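Side-chain contacts in putative type 11 methyltransferase (Sulfolobus solfataricus, PDB 3I9F), which probably transfers methyl groups from S-adenosylmethionine to an acceptor, as its family does, and carries bound zinc ions: residues N12-K17 against R107-D112; K41-D46 against E70-S75; N83-M88 against H93-V98; E143-P148 against F153-K158. One frame throughout, in Å; residues are numbered along the deposited sequence.

Interaction 1. Residues N12-K17 against R107-D112; sequences NIFEGK and RVIIID
Ile13 and then Phe14 bring the short N-terminal helix against one side chain of the strand, Ile109. At Ile13 the CG2 branch does the touching: it lies anti to the backbone N, which turns it to the strand, and it sits 3.8 Å from Ile109 CD1 and 4.1 Å from Ile109 CG1. The same methyl stands over the centre of the Phe14 ring, about 4.1 Å above its plane, so that two helix residues in a row pack together before they meet the sheet. The Phe14 side chain leaves the backbone at an angle to the strand, but its CZ still gets to 3.5 Å from Ile109 CD1. That delta methyl touches the Phe14 ring, obliquely, and the CG2 branch of Ile13 at once. Farther along, a 2.8 Å bond from Lys17 N to Phe14 O closes the turn that follows Phe14.

Large apolar residues suit this buried place, where neither segment offers a polar partner to the other. Phe14 also stacks on Phe38 and meets Phe78 edge-to-face, Ile13 reaches Val156 and Phe146, and Ile109 packs on Leu80. The result is an N-terminal helix laid on one face of the sheet, over parallel strands 76-82 and 106-113 and the antiparallel strands beside them, an arrangement in keeping with the Rossmann-like fold of S-adenosylmethionine-dependent methyltransferases.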
loop_
_atom_site.group_PDB
_atom_site.type_symbol
_atom_site.label_atom_id
_atom_site.label_comp_id
_atom_site.label_asym_id
_atom_site.label_seq_id
_atom_site.Cartn_x
_atom_site.Cartn_y
_atom_site.Cartn_z
ATOM N N ASN B 12 2.234 -25.483 10.178
ATOM C CA ASN B 12 3.368 -25.698 11.053
ATOM C C ASN B 12 4.285 -24.466 11.149
ATOM O O ASN B 12 4.919 -24.242 12.179
ATOM C CB ASN B 12 4.169 -26.929 10.630
ATOM C CG ASN B 12 5.337 -27.203 11.573
ATOM O OD1 ASN B 12 6.497 -26.921 11.242
ATOM N ND2 ASN B 12 5.027 -27.689 12.784
ATOM N N ILE B 13 4.364 -23.680 10.075
ATOM C CA ILE B 13 5.203 -22.482 10.067
ATOM C C ILE B 13 4.554 -21.338 10.835
ATOM O O ILE B 13 5.183 -20.712 11.677
ATOM C CB ILE B 13 5.535 -22.051 8.609
ATOM C CG1 ILE B 13 6.551 -23.029 8.007
ATOM C CG2 ILE B 13 6.082 -20.599 8.554
ATOM C CD1 ILE B 13 6.478 -23.125 6.514
ATOM N N PHE B 14 3.288 -21.086 10.549
ATOM C CA PHE B 14 2.614 -19.899 11.066
ATOM C C PHE B 14 1.899 -20.046 12.420
ATOM O O PHE B 14 1.494 -19.027 13.010
ATOM C CB PHE B 14 1.577 -19.437 10.061
ATOM C CG PHE B 14 2.155 -18.913 8.810
ATOM C CD1 PHE B 14 1.917 -19.538 7.600
ATOM C CD2 PHE B 14 2.949 -17.787 8.819
ATOM C CE1 PHE B 14 2.467 -19.046 6.411
ATOM C CE2 PHE B 14 3.489 -17.289 7.619
ATOM C CZ PHE B 14 3.239 -17.928 6.426
ATOM N N GLU B 15 1.738 -21.287 12.901
ATOM C CA GLU B 15 0.798 -21.596 13.995
ATOM C C GLU B 15 0.955 -20.666 15.210
ATOM O O GLU B 15 0.047 -19.872 15.534
ATOM C CB GLU B 15 0.945 -23.065 14.439
ATOM N N GLY B 16 2.108 -20.728 15.870
ATOM C CA GLY B 16 2.319 -19.832 17.016
ATOM C C GLY B 16 1.995 -18.362 16.732
ATOM O O GLY B 16 1.470 -17.653 17.597
ATOM N N LYS B 17 2.263 -17.936 15.492
ATOM C CA LYS B 17 2.538 -16.535 15.178
ATOM C C LYS B 17 1.691 -15.942 14.012
ATOM O O LYS B 17 2.206 -15.777 12.894
ATOM C CB LYS B 17 4.055 -16.426 14.872
ATOM N N ARG B 107 10.767 -13.867 9.931
ATOM C CA ARG B 107 11.182 -15.080 9.229
ATOM C C ARG B 107 10.964 -14.942 7.707
ATOM O O ARG B 107 9.963 -14.387 7.264
ATOM C CB ARG B 107 10.349 -16.283 9.744
ATOM C CG ARG B 107 10.993 -17.234 10.771
ATOM C CD ARG B 107 11.794 -16.542 11.801
ATOM N NE ARG B 107 12.211 -17.407 12.887
ATOM C CZ ARG B 107 12.914 -16.988 13.941
ATOM N NH1 ARG B 107 13.232 -17.849 14.901
ATOM N NH2 ARG B 107 13.296 -15.719 14.044
ATOM N N VAL B 108 11.900 -15.468 6.916
ATOM C CA VAL B 108 11.718 -15.583 5.482
ATOM C C VAL B 108 11.445 -17.036 5.116
ATOM O O VAL B 108 12.170 -17.918 5.528
ATOM C CB VAL B 108 12.972 -15.081 4.736
ATOM C CG1 VAL B 108 12.852 -15.353 3.200
ATOM C CG2 VAL B 108 13.210 -13.578 5.053
ATOM N N ILE B 109 10.399 -17.276 4.345
ATOM C CA ILE B 109 10.081 -18.612 3.875
ATOM C C ILE B 109 10.395 -18.725 2.399
ATOM O O ILE B 109 9.795 -18.026 1.611
ATOM C CB ILE B 109 8.582 -18.956 4.043
ATOM C CG1 ILE B 109 8.118 -18.706 5.487
ATOM C CG2 ILE B 109 8.351 -20.390 3.685
ATOM C CD1 ILE B 109 6.649 -18.286 5.619
ATOM N N ILE B 110 11.316 -19.623 2.031
ATOM C CA ILE B 110 11.597 -19.947 0.640
ATOM C C ILE B 110 10.990 -21.279 0.241
ATOM O O ILE B 110 11.234 -22.285 0.887
ATOM C CB ILE B 110 13.128 -20.078 0.365
ATOM C CG1 ILE B 110 13.891 -18.809 0.785
ATOM C CG2 ILE B 110 13.401 -20.440 -1.109
ATOM C CD1 ILE B 110 13.219 -17.530 0.443
ATOM N N ILE B 111 10.202 -21.270 -0.828
ATOM C CA ILE B 111 9.851 -22.470 -1.564
ATOM C C ILE B 111 10.320 -22.289 -2.994
ATOM O O ILE B 111 10.079 -21.255 -3.594
ATOM C CB ILE B 111 8.340 -22.715 -1.561
ATOM C CG1 ILE B 111 7.854 -22.901 -0.107
ATOM C CG2 ILE B 111 8.004 -23.949 -2.376
ATOM C CD1 ILE B 111 6.335 -22.798 0.056
ATOM N N ASP B 112 11.020 -23.279 -3.532
ATOM C CA ASP B 112 11.430 -23.259 -4.910
ATOM C C ASP B 112 11.703 -24.665 -5.373
ATOM O O ASP B 112 11.843 -25.579 -4.555
ATOM C CB ASP B 112 12.700 -22.408 -5.114
ATOM C CG ASP B 112 12.728 -21.699 -6.478
ATOM O OD1 ASP B 112 11.868 -22.012 -7.338
ATOM O OD2 ASP B 112 13.587 -20.798 -6.692
#

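Interaction 2. Residues K41-D46 against E70-S75; sequences KLYCID and EIPDNS
Ile71 lays its side chain over one face of the Tyr43 ring. Its CG1 stands 3.9 Å from the ring centroid and only 12° off the normal, a CH-pi contact. The two side chains run past each other in opposite directions, so Ile71 CD1 ends near the root of the ring, 3.8 Å from Tyr43 CG, while Ile71 CG2 lies toward the phenol end, 4.0 Å from Tyr43 CE2. A branched aliphatic chain suits this place because it can spread over most of a ring. At the far end Pro72 CD packs 3.8 Å from Tyr43 OH. Two residues along the strand, and therefore on the same face, Ile45 meets Ile71 tip to tip, with 4.0 Å between their CD1 atoms. Were Tyr43 replaced by an alanine, Ile71 would probably lose the ring face it lies on, and Pro72 CD its contact with the phenol oxygen.

Val22 and Leu65 also touch Ile71, and its carbonyl O accepts a hydrogen bond from Arg100. Pro72 also packs on Lys56 of the second subunit. The loop linking strands 63-65 and 76-82 thereby packs on strand 39-45, in a domain whose parallel strands are consistent with the Rossmann-like methyltransferase fold.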
loop_
_atom_site.group_PDB
_atom_site.type_symbol
_atom_site.label_atom_id
_atom_site.label_comp_id
_atom_site.label_asym_id
_atom_site.label_seq_id
_atom_site.Cartn_x
_atom_site.Cartn_y
_atom_site.Cartn_z
ATOM N N LYS B 41 -2.069 -8.447 8.496
ATOM C CA LYS B 41 -2.069 -7.786 7.182
ATOM C C LYS B 41 -1.421 -8.676 6.150
ATOM O O LYS B 41 -0.452 -9.340 6.442
ATOM C CB LYS B 41 -1.248 -6.514 7.187
ATOM C CG LYS B 41 -1.896 -5.302 7.792
ATOM C CD LYS B 41 -1.002 -4.059 7.583
ATOM C CE LYS B 41 -1.551 -2.859 8.347
ATOM N NZ LYS B 41 -0.415 -2.136 8.978
ATOM N N LEU B 42 -1.925 -8.637 4.926
ATOM C CA LEU B 42 -1.349 -9.396 3.833
ATOM C C LEU B 42 -1.015 -8.453 2.694
ATOM O O LEU B 42 -1.912 -7.781 2.144
ATOM C CB LEU B 42 -2.299 -10.487 3.339
ATOM C CG LEU B 42 -1.797 -11.385 2.210
ATOM C CD1 LEU B 42 -0.375 -11.894 2.421
ATOM C CD2 LEU B 42 -2.750 -12.566 2.084
ATOM N N TYR B 43 0.275 -8.414 2.356
ATOM C CA TYR B 43 0.750 -7.687 1.194
ATOM C C TYR B 43 1.072 -8.685 0.091
ATOM O O TYR B 43 1.736 -9.698 0.344
ATOM C CB TYR B 43 2.031 -6.949 1.517
ATOM C CG TYR B 43 1.957 -5.843 2.522
ATOM C CD1 TYR B 43 1.538 -4.583 2.152
ATOM C CD2 TYR B 43 2.374 -6.033 3.845
ATOM C CE1 TYR B 43 1.489 -3.540 3.062
ATOM C CE2 TYR B 43 2.354 -4.991 4.749
ATOM C CZ TYR B 43 1.908 -3.742 4.348
ATOM O OH TYR B 43 1.851 -2.683 5.236
ATOM N N CYS B 44 0.623 -8.398 -1.119
ATOM C CA CYS B 44 1.023 -9.116 -2.314
ATOM C C CYS B 44 1.824 -8.211 -3.242
ATOM O O CYS B 44 1.312 -7.200 -3.721
ATOM C CB CYS B 44 -0.206 -9.566 -3.060
ATOM S SG CYS B 44 -1.068 -10.867 -2.202
ATOM N N ILE B 45 3.063 -8.599 -3.503
ATOM C CA ILE B 45 3.946 -7.876 -4.413
ATOM C C ILE B 45 4.166 -8.624 -5.736
ATOM O O ILE B 45 4.525 -9.790 -5.758
ATOM C CB ILE B 45 5.337 -7.645 -3.782
ATOM C CG1 ILE B 45 5.166 -7.078 -2.369
ATOM C CG2 ILE B 45 6.177 -6.765 -4.701
ATOM C CD1 ILE B 45 6.358 -6.454 -1.766
ATOM N N ASP B 46 3.956 -7.945 -6.841
ATOM C CA ASP B 46 4.363 -8.482 -8.119
ATOM C C ASP B 46 4.520 -7.365 -9.139
ATOM O O ASP B 46 3.729 -6.429 -9.205
ATOM C CB ASP B 46 3.394 -9.581 -8.626
ATOM C CG ASP B 46 4.085 -10.600 -9.582
ATOM O OD1 ASP B 46 3.974 -11.829 -9.331
ATOM O OD2 ASP B 46 4.765 -10.177 -10.574
ATOM N N GLU B 70 6.449 0.997 -0.196
ATOM C CA GLU B 70 5.516 1.673 0.725
ATOM C C GLU B 70 5.219 0.875 1.998
ATOM O O GLU B 70 4.499 1.340 2.867
ATOM C CB GLU B 70 4.242 2.043 -0.003
ATOM C CG GLU B 70 4.441 3.035 -1.173
ATOM C CD GLU B 70 5.007 4.425 -0.759
ATOM O OE1 GLU B 70 4.917 4.783 0.436
ATOM O OE2 GLU B 70 5.545 5.159 -1.634
ATOM N N ILE B 71 5.795 -0.324 2.096
ATOM C CA ILE B 71 5.709 -1.124 3.279
ATOM C C ILE B 71 6.685 -0.550 4.297
ATOM O O ILE B 71 7.867 -0.335 3.984
ATOM C CB ILE B 71 6.085 -2.581 3.061
ATOM C CG1 ILE B 71 5.203 -3.246 1.993
ATOM C CG2 ILE B 71 5.960 -3.314 4.365
ATOM C CD1 ILE B 71 5.532 -4.737 1.706
ATOM N N PRO B 72 6.183 -0.282 5.510
ATOM C CA PRO B 72 6.977 0.425 6.499
ATOM C C PRO B 72 8.188 -0.350 7.008
ATOM O O PRO B 72 8.206 -1.591 6.987
ATOM C CB PRO B 72 5.986 0.708 7.630
ATOM C CG PRO B 72 4.649 0.070 7.206
ATOM C CD PRO B 72 4.727 -0.268 5.795
ATOM N N ASP B 73 9.180 0.385 7.487
ATOM C CA ASP B 73 10.360 -0.225 8.044
ATOM C C ASP B 73 9.974 -1.129 9.192
ATOM O O ASP B 73 9.064 -0.789 9.941
ATOM C CB ASP B 73 11.319 0.839 8.580
ATOM C CG ASP B 73 11.920 1.735 7.479
ATOM O OD1 ASP B 73 11.811 1.453 6.236
ATOM O OD2 ASP B 73 12.522 2.752 7.903
ATOM N N ASN B 74 10.648 -2.282 9.302
ATOM C CA ASN B 74 10.644 -3.076 10.524
ATOM C C ASN B 74 9.227 -3.346 10.964
ATOM O O ASN B 74 8.914 -3.139 12.118
ATOM C CB ASN B 74 11.402 -2.310 11.637
ATOM C CG ASN B 74 11.436 -3.053 12.987
ATOM O OD1 ASN B 74 11.007 -2.511 14.002
ATOM N ND2 ASN B 74 11.968 -4.257 13.009
ATOM N N SER B 75 8.367 -3.749 10.026
ATOM C CA SER B 75 6.959 -3.943 10.283
ATOM C C SER B 75 6.444 -5.346 9.944
ATOM O O SER B 75 5.232 -5.588 10.103
ATOM C CB SER B 75 6.154 -2.895 9.489
ATOM O OG SER B 75 5.589 -3.399 8.264
#

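Interaction 3. Residues N83-M88 against H93-V98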
loop_
_atom_site.group_PDB
_atom_site.type_symbol
_atom_site.label_atom_id
_atom_site.label_comp_id
_atom_site.label_asym_id
_atom_site.label_seq_id
_atom_site.Cartn_x
_atom_site.Cartn_y
_atom_site.Cartn_z
ATOM N N ASN B 83 8.512 -19.928 -5.329
ATOM C CA ASN B 83 8.913 -20.121 -6.738
ATOM C C ASN B 83 9.102 -18.846 -7.469
ATOM O O ASN B 83 8.810 -18.792 -8.644
ATOM C CB ASN B 83 7.896 -20.969 -7.473
ATOM C CG ASN B 83 7.601 -22.252 -6.723
ATOM O OD1 ASN B 83 8.520 -23.057 -6.444
ATOM N ND2 ASN B 83 6.365 -22.416 -6.318
ATOM N N SER B 84 9.552 -17.812 -6.776
ATOM C CA SER B 84 9.522 -16.477 -7.353
ATOM C C SER B 84 10.867 -15.758 -7.323
ATOM O O SER B 84 11.065 -14.899 -8.125
ATOM C CB SER B 84 8.440 -15.609 -6.695
ATOM O OG SER B 84 8.714 -15.421 -5.321
ATOM N N PHE B 85 11.771 -16.078 -6.410
ATOM C CA PHE B 85 13.016 -15.342 -6.319
ATOM C C PHE B 85 13.911 -15.557 -7.520
ATOM O O PHE B 85 14.535 -14.631 -8.002
ATOM C CB PHE B 85 13.774 -15.711 -5.056
ATOM C CG PHE B 85 14.949 -14.846 -4.772
ATOM C CD1 PHE B 85 14.777 -13.574 -4.259
ATOM C CD2 PHE B 85 16.239 -15.313 -4.986
ATOM C CE1 PHE B 85 15.857 -12.774 -3.967
ATOM C CE2 PHE B 85 17.352 -14.517 -4.704
ATOM C CZ PHE B 85 17.156 -13.238 -4.210
ATOM N N HIS B 86 13.981 -16.782 -8.002
ATOM C CA HIS B 86 14.951 -17.117 -9.012
ATOM C C HIS B 86 14.836 -16.300 -10.275
ATOM O O HIS B 86 15.844 -15.999 -10.897
ATOM C CB HIS B 86 14.961 -18.608 -9.328
ATOM C CG HIS B 86 13.691 -19.129 -9.906
ATOM N ND1 HIS B 86 12.785 -19.850 -9.159
ATOM C CD2 HIS B 86 13.188 -19.070 -11.163
ATOM C CE1 HIS B 86 11.767 -20.194 -9.928
ATOM N NE2 HIS B 86 11.985 -19.735 -11.149
ATOM N N ASP B 87 13.650 -15.859 -10.646
ATOM C CA ASP B 87 13.587 -15.013 -11.836
ATOM C C ASP B 87 13.253 -13.556 -11.574
ATOM O O ASP B 87 12.968 -12.817 -12.493
ATOM C CB ASP B 87 12.706 -15.650 -12.924
ATOM C CG ASP B 87 11.308 -15.996 -12.449
ATOM O OD1 ASP B 87 10.989 -15.843 -11.237
ATOM O OD2 ASP B 87 10.537 -16.466 -13.321
ATOM N N MET B 88 13.411 -13.126 -10.329
ATOM C CA MET B 88 13.064 -11.796 -9.928
ATOM C C MET B 88 14.136 -10.798 -10.344
ATOM O O MET B 88 15.342 -11.054 -10.203
ATOM C CB MET B 88 12.886 -11.755 -8.412
ATOM C CG MET B 88 11.947 -10.687 -7.896
ATOM S SD MET B 88 11.487 -10.977 -6.153
ATOM C CE MET B 88 11.220 -9.314 -5.922
ATOM N N HIS B 93 18.443 -5.395 -4.732
ATOM C CA HIS B 93 17.408 -4.472 -4.233
ATOM C C HIS B 93 16.356 -5.236 -3.408
ATOM O O HIS B 93 15.867 -4.721 -2.395
ATOM C CB HIS B 93 16.729 -3.766 -5.394
ATOM C CG HIS B 93 15.473 -3.037 -5.038
ATOM N ND1 HIS B 93 15.466 -1.788 -4.439
ATOM C CD2 HIS B 93 14.170 -3.358 -5.261
ATOM C CE1 HIS B 93 14.214 -1.374 -4.318
ATOM N NE2 HIS B 93 13.407 -2.301 -4.824
ATOM N N VAL B 94 16.013 -6.452 -3.851
ATOM C CA VAL B 94 15.068 -7.270 -3.119
ATOM C C VAL B 94 15.583 -7.659 -1.702
ATOM O O VAL B 94 14.891 -7.463 -0.732
ATOM C CB VAL B 94 14.721 -8.527 -3.919
ATOM C CG1 VAL B 94 14.071 -9.608 -3.007
ATOM C CG2 VAL B 94 13.879 -8.142 -5.134
ATOM N N ILE B 95 16.794 -8.197 -1.593
ATOM C CA ILE B 95 17.410 -8.497 -0.303
ATOM C C ILE B 95 17.481 -7.284 0.586
ATOM O O ILE B 95 17.128 -7.335 1.742
ATOM C CB ILE B 95 18.846 -8.972 -0.459
ATOM C CG1 ILE B 95 18.902 -10.244 -1.299
ATOM C CG2 ILE B 95 19.465 -9.161 0.887
ATOM C CD1 ILE B 95 17.810 -11.240 -1.041
ATOM N N SER B 96 17.945 -6.179 0.043
ATOM C CA SER B 96 17.913 -4.937 0.781
ATOM C C SER B 96 16.524 -4.521 1.365
ATOM O O SER B 96 16.431 -4.040 2.486
ATOM C CB SER B 96 18.439 -3.858 -0.127
ATOM O OG SER B 96 18.473 -2.672 0.600
ATOM N N GLU B 97 15.459 -4.686 0.592
ATOM C CA GLU B 97 14.113 -4.365 1.043
ATOM C C GLU B 97 13.569 -5.385 2.028
ATOM O O GLU B 97 12.835 -5.043 2.956
ATOM C CB GLU B 97 13.180 -4.291 -0.140
ATOM C CG GLU B 97 13.335 -3.015 -0.996
ATOM C CD GLU B 97 13.052 -1.758 -0.246
ATOM O OE1 GLU B 97 11.882 -1.365 -0.174
ATOM O OE2 GLU B 97 14.011 -1.143 0.280
ATOM N N VAL B 98 13.883 -6.648 1.781
ATOM C CA VAL B 98 13.604 -7.699 2.720
ATOM C C VAL B 98 14.217 -7.308 4.078
ATOM O O VAL B 98 13.541 -7.336 5.082
ATOM C CB VAL B 98 14.190 -9.074 2.251
ATOM C CG1 VAL B 98 14.409 -9.977 3.465
ATOM C CG2 VAL B 98 13.282 -9.742 1.156
#
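Val94 offers one methyl to each of two side chains of the loop. Its CG1, anti to the backbone N (chi1 163°), meets the edge of the Phe85 ring close to the ring plane, 3.8 Å from Phe85 CE1. Its CG2 turns to the end of Met88, lying 3.8 Å from Met88 SD; the still closer approach modelled for the methionine methyl is doubtful. One residue on, Ile95 sends its CD1 to the same ring, 3.8 Å from Phe85 CZ, the two side chains crossing at about a right angle. A beta-branched valine gives two fixed methyls for two neighbours, while the long isoleucine and methionine supply reach.

Behind this shell a type I turn from Phe85 to Met88, closed by the bond from Met88 N to Phe85 O at 3.0 Å, brings both loop side chains to bear on the helix. Phe81 and Trp136 each pack edge-to-face with Phe85, and Tyr24 touches both Met88 and Val94. Farther out, Lys91 NZ donates to the carbonyls of His86 and Met88, tying the turn to the start of helix 91-101, and His86 ND1 bonds to Asp112.

Asp90, between the two segments in sequence, binds zinc in a structure of this protein, though not in this chain. Between 83-88 and 93-98 the contact is apolar; the surrounding polar bonds, such as those of Lys91, are likely to fix the turn's position.

Interaction 4. Residues E143-P148 against F153-K158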
loop_
_atom_site.group_PDB
_atom_site.type_symbol
_atom_site.label_atom_id
_atom_site.label_comp_id
_atom_site.label_asym_id
_atom_site.label_seq_id
_atom_site.Cartn_x
_atom_site.Cartn_y
_atom_site.Cartn_z
ATOM N N GLU B 143 16.728 -22.086 9.692
ATOM C CA GLU B 143 16.197 -22.511 10.964
ATOM C C GLU B 143 15.494 -23.872 10.803
ATOM O O GLU B 143 15.735 -24.780 11.594
ATOM C CB GLU B 143 15.241 -21.433 11.499
ATOM C CG GLU B 143 14.143 -21.944 12.395
ATOM C CD GLU B 143 13.550 -20.876 13.265
ATOM O OE1 GLU B 143 12.662 -20.141 12.797
ATOM O OE2 GLU B 143 13.962 -20.794 14.443
ATOM N N LYS B 144 14.614 -23.999 9.805
ATOM C CA LYS B 144 14.003 -25.277 9.467
ATOM C C LYS B 144 14.127 -25.590 7.970
ATOM O O LYS B 144 14.303 -24.690 7.145
ATOM C CB LYS B 144 12.526 -25.266 9.817
ATOM C CG LYS B 144 12.207 -25.159 11.291
ATOM C CD LYS B 144 10.746 -24.616 11.529
ATOM C CE LYS B 144 10.306 -24.696 13.013
ATOM N NZ LYS B 144 11.434 -24.408 13.992
ATOM N N ARG B 145 13.997 -26.874 7.632
ATOM C CA ARG B 145 13.836 -27.322 6.238
ATOM C C ARG B 145 12.609 -28.180 6.080
ATOM O O ARG B 145 12.210 -28.849 7.007
ATOM C CB ARG B 145 15.002 -28.157 5.801
ATOM C CG ARG B 145 16.291 -27.477 5.902
ATOM C CD ARG B 145 17.302 -28.234 5.107
ATOM N NE ARG B 145 18.568 -27.526 5.088
ATOM C CZ ARG B 145 19.398 -27.441 6.117
ATOM N NH1 ARG B 145 19.109 -28.032 7.277
ATOM N NH2 ARG B 145 20.532 -26.755 5.991
ATOM N N PHE B 146 12.024 -28.185 4.897
ATOM C CA PHE B 146 10.833 -28.986 4.625
ATOM C C PHE B 146 10.688 -29.253 3.120
ATOM O O PHE B 146 11.296 -28.569 2.308
ATOM C CB PHE B 146 9.581 -28.342 5.229
ATOM C CG PHE B 146 9.178 -27.050 4.589
ATOM C CD1 PHE B 146 8.060 -26.994 3.738
ATOM C CD2 PHE B 146 9.895 -25.883 4.830
ATOM C CE1 PHE B 146 7.674 -25.790 3.137
ATOM C CE2 PHE B 146 9.507 -24.670 4.235
ATOM C CZ PHE B 146 8.405 -24.626 3.385
ATOM N N ASN B 147 9.919 -30.284 2.774
ATOM C CA ASN B 147 9.748 -30.723 1.400
ATOM C C ASN B 147 8.290 -30.612 1.003
ATOM O O ASN B 147 7.548 -31.585 1.086
ATOM C CB ASN B 147 10.239 -32.166 1.216
ATOM C CG ASN B 147 11.756 -32.318 1.461
ATOM O OD1 ASN B 147 12.587 -31.507 0.977
ATOM N ND2 ASN B 147 12.123 -33.380 2.196
ATOM N N PRO B 148 7.882 -29.428 0.529
ATOM C CA PRO B 148 6.498 -29.155 0.100
ATOM C C PRO B 148 5.969 -30.180 -0.867
ATOM O O PRO B 148 4.800 -30.560 -0.786
ATOM C CB PRO B 148 6.610 -27.810 -0.647
ATOM C CG PRO B 148 7.860 -27.221 -0.226
ATOM C CD PRO B 148 8.790 -28.323 0.176
ATOM N N PHE B 153 11.963 -27.751 -2.681
ATOM C CA PHE B 153 12.514 -27.686 -1.359
ATOM C C PHE B 153 11.939 -26.457 -0.718
ATOM O O PHE B 153 11.304 -25.653 -1.385
ATOM C CB PHE B 153 14.050 -27.679 -1.371
ATOM C CG PHE B 153 14.664 -26.457 -1.965
ATOM C CD1 PHE B 153 15.214 -25.490 -1.158
ATOM C CD2 PHE B 153 14.723 -26.297 -3.330
ATOM C CE1 PHE B 153 15.786 -24.382 -1.682
ATOM C CE2 PHE B 153 15.306 -25.188 -3.874
ATOM C CZ PHE B 153 15.843 -24.220 -3.046
ATOM N N GLY B 154 12.145 -26.340 0.585
ATOM C CA GLY B 154 11.511 -25.316 1.414
ATOM C C GLY B 154 12.446 -24.948 2.553
ATOM O O GLY B 154 13.041 -25.815 3.160
ATOM N N LEU B 155 12.614 -23.658 2.821
ATOM C CA LEU B 155 13.428 -23.207 3.947
ATOM C C LEU B 155 12.656 -22.185 4.782
ATOM O O LEU B 155 11.771 -21.471 4.272
ATOM C CB LEU B 155 14.720 -22.577 3.467
ATOM C CG LEU B 155 15.543 -23.292 2.388
ATOM C CD1 LEU B 155 16.507 -22.273 1.776
ATOM C CD2 LEU B 155 16.306 -24.534 2.941
ATOM N N VAL B 156 12.957 -22.161 6.075
ATOM C CA VAL B 156 12.523 -21.106 6.930
ATOM C C VAL B 156 13.824 -20.527 7.395
ATOM O O VAL B 156 14.716 -21.262 7.782
ATOM C CB VAL B 156 11.695 -21.609 8.113
ATOM C CG1 VAL B 156 11.254 -20.407 9.036
ATOM C CG2 VAL B 156 10.490 -22.454 7.615
ATOM N N LEU B 157 13.934 -19.211 7.338
ATOM C CA LEU B 157 15.169 -18.519 7.514
ATOM C C LEU B 157 14.957 -17.463 8.590
ATOM O O LEU B 157 13.914 -16.849 8.609
ATOM C CB LEU B 157 15.494 -17.806 6.212
ATOM C CG LEU B 157 16.463 -18.327 5.185
ATOM C CD1 LEU B 157 16.166 -19.741 4.854
ATOM C CD2 LEU B 157 16.389 -17.444 3.951
ATOM N N LYS B 158 15.951 -17.241 9.448
ATOM C CA LYS B 158 15.939 -16.161 10.422
ATOM C C LYS B 158 17.195 -15.355 10.266
ATOM O O LYS B 158 18.155 -15.826 9.728
ATOM C CB LYS B 158 15.916 -16.722 11.851
ATOM C CG LYS B 158 17.164 -17.599 12.204
ATOM C CD LYS B 158 17.075 -18.284 13.561
ATOM C CE LYS B 158 18.011 -17.681 14.600
ATOM N NZ LYS B 158 18.329 -18.668 15.670
#
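Phe146 holds its CG between the backbone N and the carbonyl carbon (chi1 68°), a torsion that folds the ring back across the neighbouring strand and over Gly154. Gly154 CA stands 3.8 Å from the ring centroid, 22° off the normal, in a CH-pi contact over the face. Glycine fits here because a CB would collide with Phe146 CZ. The ring's CE2 also reaches Val156 CG2 at 4.2 Å. Loss of the Phe146 ring to an alanine here would probably uncover Gly154 and open a gap beside Val156. Ile13 and Ile111 border Phe146 on its own face. Val156 CG1 in turn has Glu143 OE1 at 4.0 Å, and that same oxygen pairs with Arg107 of strand 106-113, on the far side of strand 152-159.

The backbones run antiparallel, their strand axes at 166°. Phe146 N donates to Gly154 O at 3.1 Å, and Val156 N to Lys144 O, also at 3.1 Å. Val156 O receives Glu143 N at 2.9 Å and, weakly, Lys144 N at 3.4 Å. With two residues facing Val156, this is a classic beta bulge.

On the other face Arg145 and Leu155 lie side by side, CG of Arg145 4.2 Å from CD2 of Leu155. The arginine's aliphatic stem thus lies alongside the leucine, while its NE forms a salt bridge with Glu130.

This is the C-terminal hairpin of the class I methyltransferase sheet, in which the last strand, 152-159, runs antiparallel and inserts between strands 106-113 and 140-146, giving the order 3-2-1-4-5-7-6.

Overall arrangement
From the N terminus, interaction 1 opens first, at helix 10-14, and closes only at strand 106-113, so its loop takes in the four other parallel strands. Nested within it, one after the other, are interaction 2, joining strand 39-45 to the loop before strand 76-82, and interaction 3, joining the loop after that strand to helix 91-101. Interaction 4 follows in series as a short hairpin; no two contacts cross. Interactions 1 and 4 meet on neighbouring strands of the sheet, and interaction 3 meets the C-terminal end of strand 106-113. Interactions 2 and 4 lie on opposite sides of the chain's centre, their centres about 22 Å apart.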